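PDB 3DJE: fructosyl amine: oxygen oxidoreductase, which probably oxidises fructosyl amino acids with the help of FAD and molecular oxygen, so removing the sugar from glycated amines. Local coordinates for residues N70-W81 with R365-L376. Numbering follows the deposited sequence. Where two conformers were deposited one is given.
Sequences NEILAEEAFNGW and RGFKYLPSIGNL. With FAD (flavin-adenine dinucleotide), chain C; FSA (1-S-(carboxymethyl)-1-thio-beta-D-fructopyranose), chain D.
Trp81, Ala77 and Asn70 bring one side of helix 64-83 against Arg365, the 3-10 turn 367-369 and the residues leading on into helix 373-382, buried packing of a helix against a turn that lies between it and the flavin. At one end the indole NE1 of Trp81 donates to Lys368 O (2.8 Å, 158°), the acceptor lying near the ring plane, while Pro371 CG sits over one face, 3.4 Å from the centroid of the five-membered ring, a CH-pi contact. One turn back, Ala77 CB packs on Tyr369 CD1 at 3.9 Å, and the phenol edge points at the backbone of Leu73 and Ala74.

In this FAD-dependent oxidoreductase of the MSOX/MTOX family, whose FAD domain is of Rossmann type, residues 366-368 turn three successive amides to the cofactor: Gly366 N to O3', Phe367 N to N1 and Lys368 N to O2. The chain of Lys368, bent at chi3 and chi4 (76° and 65°), curls NZ back to FAD O2, the carboxylate OAB of FSA (2.6 Å) and Arg365 O.

At the far end Arg365 grips Asn70 OD1 end-on, through NH1 at 3.2 Å and NH2 at 3.0 Å, both from the same face of the amide. Arg343 O and Glu344 also hold NH2, and Asn70 ND2 is tied to Glu66 O and Glu344. One water bridges Asn70 O and OD1 to Tyr369 OH; another links Leu73 O with Ser372 OG.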
ATOM      1  N   ASN A  70      -1.811  -2.584 -16.550  1.00 16.13           N
ATOM      2  CA  ASN A  70      -2.378  -2.095 -15.291  1.00 16.94           C
ATOM      3  C   ASN A  70      -3.904  -2.147 -15.274  1.00 17.22           C
ATOM      4  O   ASN A  70      -4.512  -2.413 -14.231  1.00 17.15           O
ATOM      5  CB  ASN A  70      -1.810  -0.725 -14.939  1.00 17.69           C
ATOM      6  CG  ASN A  70      -0.452  -0.843 -14.271  1.00 19.12           C
ATOM      7  OD1 ASN A  70      -0.369  -1.027 -13.052  1.00 21.57           O
ATOM      8  ND2 ASN A  70       0.614  -0.802 -15.066  1.00 19.43           N
ATOM      9  N   GLU A  71      -4.519  -1.948 -16.436  1.00 17.16           N
ATOM     10  CA  GLU A  71      -5.977  -2.090 -16.564  1.00 18.48           C
ATOM     11  C   GLU A  71      -6.448  -3.518 -16.290  1.00 17.91           C
ATOM     12  O   GLU A  71      -7.481  -3.722 -15.626  1.00 18.36           O
ATOM     13  CB  GLU A  71      -6.436  -1.649 -17.955  1.00 18.06           C
ATOM     14  CG  GLU A  71      -6.479  -0.137 -18.118  1.00 20.75           C
ATOM     15  CD  GLU A  71      -6.917   0.304 -19.510  1.00 21.51           C
ATOM     16  OE1 GLU A  71      -6.696  -0.442 -20.495  1.00 26.51           O
ATOM     17  OE2 GLU A  71      -7.473   1.412 -19.609  1.00 25.81           O
ATOM     18  N   ILE A  72      -5.701  -4.490 -16.807  1.00 17.38           N
ATOM     19  CA  ILE A  72      -5.999  -5.905 -16.611  1.00 16.82           C
ATOM     20  C   ILE A  72      -5.956  -6.235 -15.117  1.00 16.34           C
ATOM     21  O   ILE A  72      -6.886  -6.841 -14.586  1.00 15.94           O
ATOM     22  CB  ILE A  72      -5.023  -6.804 -17.393  1.00 16.89           C
ATOM     23  CG1 ILE A  72      -5.260  -6.642 -18.896  1.00 16.91           C
ATOM     24  CG2 ILE A  72      -5.166  -8.284 -16.979  1.00 17.58           C
ATOM     25  CD1 ILE A  72      -4.222  -7.354 -19.770  1.00 18.19           C
ATOM     26  N   LEU A  73      -4.895  -5.786 -14.447  1.00 15.56           N
ATOM     27  CA  LEU A  73      -4.718  -6.113 -13.028  1.00 15.57           C
ATOM     28  C   LEU A  73      -5.733  -5.371 -12.162  1.00 15.65           C
ATOM     29  O   LEU A  73      -6.237  -5.922 -11.175  1.00 15.68           O
ATOM     30  CB  LEU A  73      -3.286  -5.815 -12.570  1.00 16.23           C
ATOM     31  CG  LEU A  73      -2.185  -6.621 -13.271  1.00 18.08           C
ATOM     32  CD1 LEU A  73      -0.827  -6.319 -12.642  1.00 20.46           C
ATOM     33  CD2 LEU A  73      -2.465  -8.134 -13.260  1.00 20.47           C
ATOM     34  N   ALA A  74      -6.042  -4.128 -12.533  1.00 15.23           N
ATOM     35  CA  ALA A  74      -7.033  -3.341 -11.790  1.00 15.80           C
ATOM     36  C   ALA A  74      -8.433  -3.922 -11.945  1.00 15.98           C
ATOM     37  O   ALA A  74      -9.186  -3.962 -10.976  1.00 15.67           O
ATOM     38  CB  ALA A  74      -7.017  -1.888 -12.217  1.00 16.32           C
ATOM     39  N   GLU A  75      -8.779  -4.366 -13.156  1.00 15.91           N
ATOM     40  CA  GLU A  75     -10.104  -4.962 -13.374  1.00 17.15           C
ATOM     41  C   GLU A  75     -10.287  -6.207 -12.489  1.00 16.61           C
ATOM     42  O   GLU A  75     -11.351  -6.384 -11.881  1.00 15.24           O
ATOM     43  CB  GLU A  75     -10.341  -5.259 -14.857  1.00 17.57           C
ATOM     44  CG  GLU A  75     -11.820  -5.358 -15.242  1.00 23.56           C
ATOM     45  CD  GLU A  75     -12.378  -6.764 -15.111  1.00 30.35           C
ATOM     46  OE1 GLU A  75     -11.586  -7.708 -14.871  1.00 33.29           O
ATOM     47  OE2 GLU A  75     -13.615  -6.932 -15.260  1.00 34.11           O
ATOM     48  N   GLU A  76      -9.243  -7.032 -12.385  1.00 15.51           N
ATOM     49  CA  GLU A  76      -9.293  -8.231 -11.536  1.00 16.30           C
ATOM     50  C   GLU A  76      -9.499  -7.866 -10.072  1.00 14.37           C
ATOM     51  O   GLU A  76     -10.246  -8.548  -9.349  1.00 13.97           O
ATOM     52  CB  GLU A  76      -8.031  -9.086 -11.697  1.00 16.50           C
ATOM     53  CG  GLU A  76      -7.972  -9.815 -13.034  1.00 20.06           C
ATOM     54  CD  GLU A  76      -6.610 -10.412 -13.376  1.00 21.52           C
ATOM     55  OE1 GLU A  76      -5.577 -10.004 -12.782  1.00 29.33           O
ATOM     56  OE2 GLU A  76      -6.573 -11.285 -14.277  1.00 27.65           O
ATOM     57  N   ALA A  77      -8.843  -6.792  -9.633  1.00 13.38           N
ATOM     58  CA  ALA A  77      -8.976  -6.354  -8.246  1.00 13.26           C
ATOM     59  C   ALA A  77     -10.382  -5.841  -7.986  1.00 13.10           C
ATOM     60  O   ALA A  77     -10.988  -6.199  -6.985  1.00 12.56           O
ATOM     61  CB  ALA A  77      -7.934  -5.269  -7.912  1.00 13.53           C
ATOM     62  N   PHE A  78     -10.895  -5.008  -8.897  1.00 14.29           N
ATOM     63  CA  PHE A  78     -12.241  -4.458  -8.737  1.00 15.25           C
ATOM     64  C   PHE A  78     -13.305  -5.532  -8.758  1.00 14.44           C
ATOM     65  O   PHE A  78     -14.280  -5.459  -7.995  1.00 14.80           O
ATOM     66  CB  PHE A  78     -12.547  -3.406  -9.798  1.00 16.49           C
ATOM     67  CG  PHE A  78     -12.412  -1.999  -9.308  1.00 19.20           C
ATOM     68  CD1 PHE A  78     -11.246  -1.278  -9.554  1.00 23.30           C
ATOM     69  CD2 PHE A  78     -13.455  -1.389  -8.603  1.00 22.35           C
ATOM     70  CE1 PHE A  78     -11.115   0.041  -9.117  1.00 23.78           C
ATOM     71  CE2 PHE A  78     -13.349  -0.059  -8.161  1.00 23.39           C
ATOM     72  CZ  PHE A  78     -12.173   0.652  -8.412  1.00 22.60           C
ATOM     73  N   ASN A  79     -13.133  -6.517  -9.637  0.50 14.36           N
ATOM     74  CA  ASN A  79     -14.007  -7.676  -9.651  0.50 14.26           C
ATOM     75  C   ASN A  79     -14.104  -8.266  -8.249  0.50 13.77           C
ATOM     76  O   ASN A  79     -15.201  -8.538  -7.770  0.50 13.57           O
ATOM     77  CB  ASN A  79     -13.507  -8.736 -10.629  0.50 14.56           C
ATOM     78  CG  ASN A  79     -13.770  -8.369 -12.086  0.50 15.49           C
ATOM     79  OD1 ASN A  79     -14.583  -7.493 -12.389  0.50 18.49           O
ATOM     80  ND2 ASN A  79     -13.074  -9.047 -12.994  0.50 18.15           N
ATOM     81  N   GLY A  80     -12.955  -8.420  -7.587  1.00 13.24           N
ATOM     82  CA  GLY A  80     -12.911  -8.983  -6.241  1.00 12.68           C
ATOM     83  C   GLY A  80     -13.714  -8.148  -5.260  1.00 12.38           C
ATOM     84  O   GLY A  80     -14.534  -8.678  -4.521  1.00 12.57           O
ATOM     85  N   TRP A  81     -13.476  -6.837  -5.242  1.00 11.62           N
ATOM     86  CA  TRP A  81     -14.191  -5.958  -4.321  1.00 11.47           C
ATOM     87  C   TRP A  81     -15.702  -5.928  -4.581  1.00 12.45           C
ATOM     88  O   TRP A  81     -16.486  -5.761  -3.655  1.00 13.10           O
ATOM     89  CB  TRP A  81     -13.645  -4.537  -4.376  1.00 11.43           C
ATOM     90  CG  TRP A  81     -12.224  -4.407  -3.864  1.00 10.44           C
ATOM     91  CD1 TRP A  81     -11.111  -4.103  -4.601  1.00  9.96           C
ATOM     92  CD2 TRP A  81     -11.777  -4.583  -2.512  1.00  9.51           C
ATOM     93  NE1 TRP A  81      -9.993  -4.063  -3.787  1.00 10.87           N
ATOM     94  CE2 TRP A  81     -10.375  -4.351  -2.498  1.00  9.26           C
ATOM     95  CE3 TRP A  81     -12.428  -4.904  -1.310  1.00  9.43           C
ATOM     96  CZ2 TRP A  81      -9.613  -4.449  -1.318  1.00 10.32           C
ATOM     97  CZ3 TRP A  81     -11.683  -5.014  -0.153  1.00  9.22           C
ATOM     98  CH2 TRP A  81     -10.285  -4.774  -0.157  1.00 10.80           C
ATOM     99  N   ARG A 365       1.148   1.484  -3.985  1.00 10.74           N
ATOM    100  CA  ARG A 365      -0.174   1.481  -4.610  1.00 10.62           C
ATOM    101  C   ARG A 365      -0.767   0.076  -4.647  1.00 10.60           C
ATOM    102  O   ARG A 365      -1.642  -0.200  -5.450  1.00 11.60           O
ATOM    103  CB  ARG A 365      -0.093   2.087  -6.013  1.00 10.87           C
ATOM    104  CG  ARG A 365       0.700   1.260  -7.015  1.00 11.39           C
ATOM    105  CD  ARG A 365       0.952   2.063  -8.280  1.00 13.81           C
ATOM    106  NE  ARG A 365       1.648   1.289  -9.306  1.00 12.96           N
ATOM    107  CZ  ARG A 365       1.045   0.533 -10.223  1.00 18.14           C
ATOM    108  NH1 ARG A 365      -0.287   0.439 -10.248  1.00 19.51           N
ATOM    109  NH2 ARG A 365       1.770  -0.130 -11.123  1.00 19.30           N
ATOM    110  N   GLY A 366      -0.310  -0.801  -3.751  1.00 10.44           N
ATOM    111  CA  GLY A 366      -0.677  -2.203  -3.852  1.00  9.98           C
ATOM    112  C   GLY A 366      -1.868  -2.677  -3.036  1.00  9.24           C
ATOM    113  O   GLY A 366      -2.264  -3.840  -3.177  1.00  9.01           O
ATOM    114  N   PHE A 367      -2.445  -1.840  -2.167  1.00  8.72           N
ATOM    115  CA  PHE A 367      -3.475  -2.404  -1.302  1.00  9.38           C
ATOM    116  C   PHE A 367      -4.694  -2.865  -2.081  1.00  9.43           C
ATOM    117  O   PHE A 367      -5.272  -3.926  -1.789  1.00 10.22           O
ATOM    118  CB  PHE A 367      -3.947  -1.519  -0.152  1.00  9.87           C
ATOM    119  CG  PHE A 367      -4.927  -2.252   0.732  1.00  8.85           C
ATOM    120  CD1 PHE A 367      -4.460  -3.179   1.668  1.00 10.57           C
ATOM    121  CD2 PHE A 367      -6.298  -2.148   0.515  1.00 10.26           C
ATOM    122  CE1 PHE A 367      -5.363  -3.955   2.437  1.00 10.02           C
ATOM    123  CE2 PHE A 367      -7.206  -2.907   1.283  1.00  9.79           C
ATOM    124  CZ  PHE A 367      -6.732  -3.817   2.229  1.00  9.75           C
ATOM    125  N   LYS A 368      -5.079  -2.052  -3.047  1.00  9.48           N
ATOM    126  CA  LYS A 368      -6.321  -2.306  -3.773  1.00 10.19           C
ATOM    127  C   LYS A 368      -6.329  -3.672  -4.457  1.00  9.74           C
ATOM    128  O   LYS A 368      -7.401  -4.159  -4.809  1.00 10.19           O
ATOM    129  CB  LYS A 368      -6.619  -1.184  -4.767  1.00 11.06           C
ATOM    130  CG  LYS A 368      -5.622  -1.062  -5.889  1.00 12.03           C
ATOM    131  CD  LYS A 368      -5.892   0.198  -6.741  1.00 12.48           C
ATOM    132  CE  LYS A 368      -5.455   1.498  -6.072  1.00 14.79           C
ATOM    133  NZ  LYS A 368      -3.966   1.588  -5.871  1.00 12.62           N
ATOM    134  N   TYR A 369      -5.149  -4.279  -4.645  1.00  9.10           N
ATOM    135  CA  TYR A 369      -5.039  -5.617  -5.266  1.00  9.59           C
ATOM    136  C   TYR A 369      -5.176  -6.786  -4.289  1.00  9.79           C
ATOM    137  O   TYR A 369      -5.019  -7.960  -4.674  1.00  9.83           O
ATOM    138  CB  TYR A 369      -3.726  -5.726  -6.062  1.00 10.61           C
ATOM    139  CG  TYR A 369      -3.580  -4.601  -7.052  1.00  9.81           C
ATOM    140  CD1 TYR A 369      -4.080  -4.718  -8.351  1.00 12.82           C
ATOM    141  CD2 TYR A 369      -2.973  -3.402  -6.681  1.00 10.78           C
ATOM    142  CE1 TYR A 369      -3.967  -3.674  -9.257  1.00 12.94           C
ATOM    143  CE2 TYR A 369      -2.855  -2.364  -7.574  1.00 10.52           C
ATOM    144  CZ  TYR A 369      -3.351  -2.491  -8.846  1.00 13.27           C
ATOM    145  OH  TYR A 369      -3.221  -1.422  -9.709  1.00 14.53           O
ATOM    146  N   LEU A 370      -5.500  -6.489  -3.034  1.00  9.34           N
ATOM    147  CA  LEU A 370      -5.687  -7.554  -2.047  1.00  8.78           C
ATOM    148  C   LEU A 370      -6.560  -8.723  -2.547  1.00  8.09           C
ATOM    149  O   LEU A 370      -6.202  -9.889  -2.346  1.00  7.84           O
ATOM    150  CB  LEU A 370      -6.251  -6.995  -0.735  1.00  8.72           C
ATOM    151  CG  LEU A 370      -6.582  -8.038   0.347  1.00  9.02           C
ATOM    152  CD1 LEU A 370      -5.352  -8.828   0.801  1.00 10.87           C
ATOM    153  CD2 LEU A 370      -7.290  -7.418   1.557  1.00  9.00           C
ATOM    154  N   PRO A 371      -7.719  -8.429  -3.147  1.00  8.28           N
ATOM    155  CA  PRO A 371      -8.579  -9.558  -3.569  1.00  8.75           C
ATOM    156  C   PRO A 371      -7.994 -10.476  -4.648  1.00  9.54           C
ATOM    157  O   PRO A 371      -8.469 -11.610  -4.780  1.00  9.65           O
ATOM    158  CB  PRO A 371      -9.808  -8.849  -4.145  1.00  8.86           C
ATOM    159  CG  PRO A 371      -9.808  -7.491  -3.489  1.00  8.72           C
ATOM    160  CD  PRO A 371      -8.357  -7.127  -3.423  1.00  8.58           C
ATOM    161  N   SER A 372      -6.995  -9.995  -5.396  1.00  9.47           N
ATOM    162  CA  SER A 372      -6.624 -10.607  -6.676  1.00 10.66           C
ATOM    163  C   SER A 372      -5.137 -10.907  -6.877  1.00 10.53           C
ATOM    164  O   SER A 372      -4.785 -11.799  -7.652  1.00 10.69           O
ATOM    165  CB  SER A 372      -7.069  -9.688  -7.815  1.00 11.02           C
ATOM    166  OG  SER A 372      -6.556  -8.371  -7.625  1.00 12.07           O
ATOM    167  N   ILE A 373      -4.270 -10.135  -6.223  1.00 10.19           N
ATOM    168  CA  ILE A 373      -2.845 -10.209  -6.538  1.00  9.85           C
ATOM    169  C   ILE A 373      -2.271 -11.602  -6.229  1.00  9.84           C
ATOM    170  O   ILE A 373      -1.352 -12.059  -6.908  1.00 10.25           O
ATOM    171  CB  ILE A 373      -2.036  -9.053  -5.846  1.00  9.55           C
ATOM    172  CG1 ILE A 373      -0.733  -8.750  -6.604  1.00 10.87           C
ATOM    173  CG2 ILE A 373      -1.777  -9.382  -4.361  1.00 10.97           C
ATOM    174  CD1 ILE A 373      -0.938  -8.128  -7.990  1.00 10.50           C
ATOM    175  N   GLY A 374      -2.807 -12.271  -5.207  1.00  9.52           N
ATOM    176  CA  GLY A 374      -2.396 -13.647  -4.888  1.00 10.73           C
ATOM    177  C   GLY A 374      -2.499 -14.590  -6.084  1.00 10.93           C
ATOM    178  O   GLY A 374      -1.667 -15.490  -6.247  1.00 10.99           O
ATOM    179  N   ASN A 375      -3.504 -14.387  -6.933  1.00 11.57           N
ATOM    180  CA  ASN A 375      -3.666 -15.246  -8.112  1.00 12.62           C
ATOM    181  C   ASN A 375      -2.487 -15.095  -9.060  1.00 12.83           C
ATOM    182  O   ASN A 375      -2.013 -16.077  -9.651  1.00 12.60           O
ATOM    183  CB  ASN A 375      -4.975 -14.932  -8.841  1.00 13.97           C
ATOM    184  CG  ASN A 375      -6.090 -15.891  -8.470  1.00 17.89           C
ATOM    185  OD1 ASN A 375      -5.850 -17.032  -8.052  1.00 22.39           O
ATOM    186  ND2 ASN A 375      -7.330 -15.424  -8.614  1.00 23.17           N
ATOM    187  N   LEU A 376      -2.019 -13.857  -9.202  1.00 12.46           N
ATOM    188  CA  LEU A 376      -0.893 -13.561 -10.080  1.00 12.39           C
ATOM    189  C   LEU A 376       0.426 -14.101  -9.495  1.00 11.55           C
ATOM    190  O   LEU A 376       1.275 -14.608 -10.213  1.00 11.27           O
ATOM    191  CB  LEU A 376      -0.797 -12.056 -10.340  1.00 12.36           C
ATOM    192  CG  LEU A 376       0.268 -11.607 -11.337  1.00 14.03           C
ATOM    193  CD1 LEU A 376       0.037 -12.225 -12.748  1.00 16.68           C
ATOM    194  CD2 LEU A 376       0.303 -10.073 -11.390  1.00 13.69           C
TER
HETATM  195  PA  FAD C 500       2.878  -5.169   3.755  1.00  9.66           P
HETATM  196  O1A FAD C 500       1.414  -5.268   3.747  1.00 10.32           O
HETATM  197  O2A FAD C 500       3.513  -4.010   4.455  1.00  9.99           O
HETATM  198  O5B FAD C 500       3.366  -6.550   4.354  1.00 10.46           O
HETATM  199  C5B FAD C 500       4.736  -6.829   4.650  1.00 10.37           C
HETATM  200  C4B FAD C 500       4.742  -7.916   5.733  1.00 11.02           C
HETATM  201  O4B FAD C 500       6.125  -8.308   5.812  1.00  9.92           O
HETATM  202  C3B FAD C 500       4.375  -7.259   7.084  1.00 11.02           C
HETATM  203  O3B FAD C 500       3.207  -7.869   7.657  1.00 12.08           O
HETATM  204  C2B FAD C 500       5.636  -7.531   7.920  1.00  9.60           C
HETATM  205  O2B FAD C 500       5.323  -7.862   9.310  1.00 12.18           O
HETATM  206  C1B FAD C 500       6.301  -8.699   7.139  1.00 11.05           C
HETATM  207  N9A FAD C 500       7.710  -8.831   7.618  1.00 10.58           N
HETATM  208  C8A FAD C 500       8.595  -7.855   7.913  1.00 10.90           C
HETATM  209  N7A FAD C 500       9.732  -8.420   8.369  1.00  9.14           N
HETATM  210  C5A FAD C 500       9.559  -9.750   8.361  1.00  8.71           C
HETATM  211  C6A FAD C 500      10.362 -10.835   8.730  1.00  9.40           C
HETATM  212  N6A FAD C 500      11.604 -10.624   9.225  1.00 10.29           N
HETATM  213  N1A FAD C 500       9.870 -12.082   8.592  1.00  9.55           N
HETATM  214  C2A FAD C 500       8.639 -12.298   8.113  1.00  9.77           C
HETATM  215  N3A FAD C 500       7.844 -11.284   7.755  1.00  8.96           N
HETATM  216  C4A FAD C 500       8.288 -10.009   7.873  1.00  8.87           C
HETATM  217  N1  FAD C 500      -2.525   1.324  -1.646  1.00  9.29           N
HETATM  218  C2  FAD C 500      -3.762   1.399  -2.281  1.00  9.88           C
HETATM  219  O2  FAD C 500      -4.101   0.575  -3.133  1.00 10.41           O
HETATM  220  N3  FAD C 500      -4.630   2.439  -1.946  1.00  9.88           N
HETATM  221  C4  FAD C 500      -4.288   3.406  -1.006  1.00 11.21           C
HETATM  222  O4  FAD C 500      -5.085   4.312  -0.731  1.00 10.70           O
HETATM  223  C4X FAD C 500      -3.031   3.328  -0.388  1.00 10.49           C
HETATM  224  N5  FAD C 500      -2.649   4.289   0.547  1.00 11.11           N
HETATM  225  C5X FAD C 500      -1.480   4.103   1.279  1.00  9.98           C
HETATM  226  C6  FAD C 500      -1.223   4.956   2.349  1.00 11.30           C
HETATM  227  C7  FAD C 500      -0.090   4.771   3.132  1.00 11.37           C
HETATM  228  C7M FAD C 500       0.154   5.757   4.283  1.00 11.77           C
HETATM  229  C8  FAD C 500       0.782   3.716   2.866  1.00 10.75           C
HETATM  230  C8M FAD C 500       1.999   3.469   3.788  1.00 11.57           C
HETATM  231  C9  FAD C 500       0.508   2.850   1.798  1.00 10.37           C
HETATM  232  C9A FAD C 500      -0.633   3.032   1.005  1.00  9.09           C
HETATM  233  N10 FAD C 500      -0.927   2.187  -0.083  1.00  9.79           N
HETATM  234  C10 FAD C 500      -2.166   2.286  -0.715  1.00  9.91           C
HETATM  235  C1' FAD C 500       0.051   1.191  -0.543  1.00  8.36           C
HETATM  236  C2' FAD C 500      -0.262  -0.171   0.077  1.00  8.62           C
HETATM  237  O2' FAD C 500      -0.610  -0.007   1.469  1.00  9.46           O
HETATM  238  C3' FAD C 500       0.957  -1.078  -0.066  1.00  7.33           C
HETATM  239  O3' FAD C 500       1.448  -1.000  -1.421  1.00  9.64           O
HETATM  240  C4' FAD C 500       0.624  -2.546   0.223  1.00  8.43           C
HETATM  241  O4' FAD C 500      -0.160  -2.688   1.407  1.00  9.75           O
HETATM  242  C5' FAD C 500       1.934  -3.324   0.392  1.00  9.58           C
HETATM  243  O5' FAD C 500       1.643  -4.715   0.608  1.00  8.86           O
HETATM  244  P   FAD C 500       2.834  -5.750   0.895  1.00  9.27           P
HETATM  245  O1P FAD C 500       3.859  -5.621  -0.184  1.00  9.53           O
HETATM  246  O2P FAD C 500       2.181  -7.048   1.159  1.00  9.14           O
HETATM  247  O3P FAD C 500       3.496  -5.242   2.269  1.00  9.07           O
HETATM  248  OAB FSA D 501      -3.383   3.941  -5.025  1.00 21.90           O
HETATM  249  CAL FSA D 501      -4.119   4.883  -4.658  1.00 22.15           C
HETATM  250  OAA FSA D 501      -5.188   5.167  -5.256  1.00 24.18           O
HETATM  251  CAH FSA D 501      -3.737   5.751  -3.475  1.00 19.02           C
HETATM  252  SAK FSA D 501      -2.138   5.360  -2.839  1.00 17.22           S
HETATM  253  C1  FSA D 501      -2.129   6.636  -1.609  1.00 15.24           C
HETATM  254  C2  FSA D 501      -0.695   6.972  -1.176  1.00 14.53           C
HETATM  255  O2  FSA D 501      -0.717   7.632   0.100  1.00 15.28           O
HETATM  256  C3  FSA D 501      -0.006   7.882  -2.199  1.00 14.63           C
HETATM  257  O3  FSA D 501      -0.659   9.159  -2.243  1.00 16.16           O
HETATM  258  C4  FSA D 501       1.493   8.030  -1.921  1.00 13.28           C
HETATM  259  O4  FSA D 501       2.117   8.728  -3.011  1.00 14.22           O
HETATM  260  C5  FSA D 501       2.180   6.670  -1.761  1.00 12.33           C
HETATM  261  O5  FSA D 501       2.247   5.977  -3.010  1.00 12.84           O
HETATM  262  C6  FSA D 501       1.430   5.843  -0.728  1.00 13.35           C
HETATM  263  O6  FSA D 501       0.047   5.733  -1.111  1.00 13.74           O
HETATM  264  O   HOH W   1      -2.562  -2.149 -12.047  1.00 30.22           O
HETATM  265  O   HOH W   2      -4.962  -7.976  -9.696  1.00 16.27           O
HETATM  266  O   HOH W   3      -4.383 -10.718 -10.269  1.00 27.10           O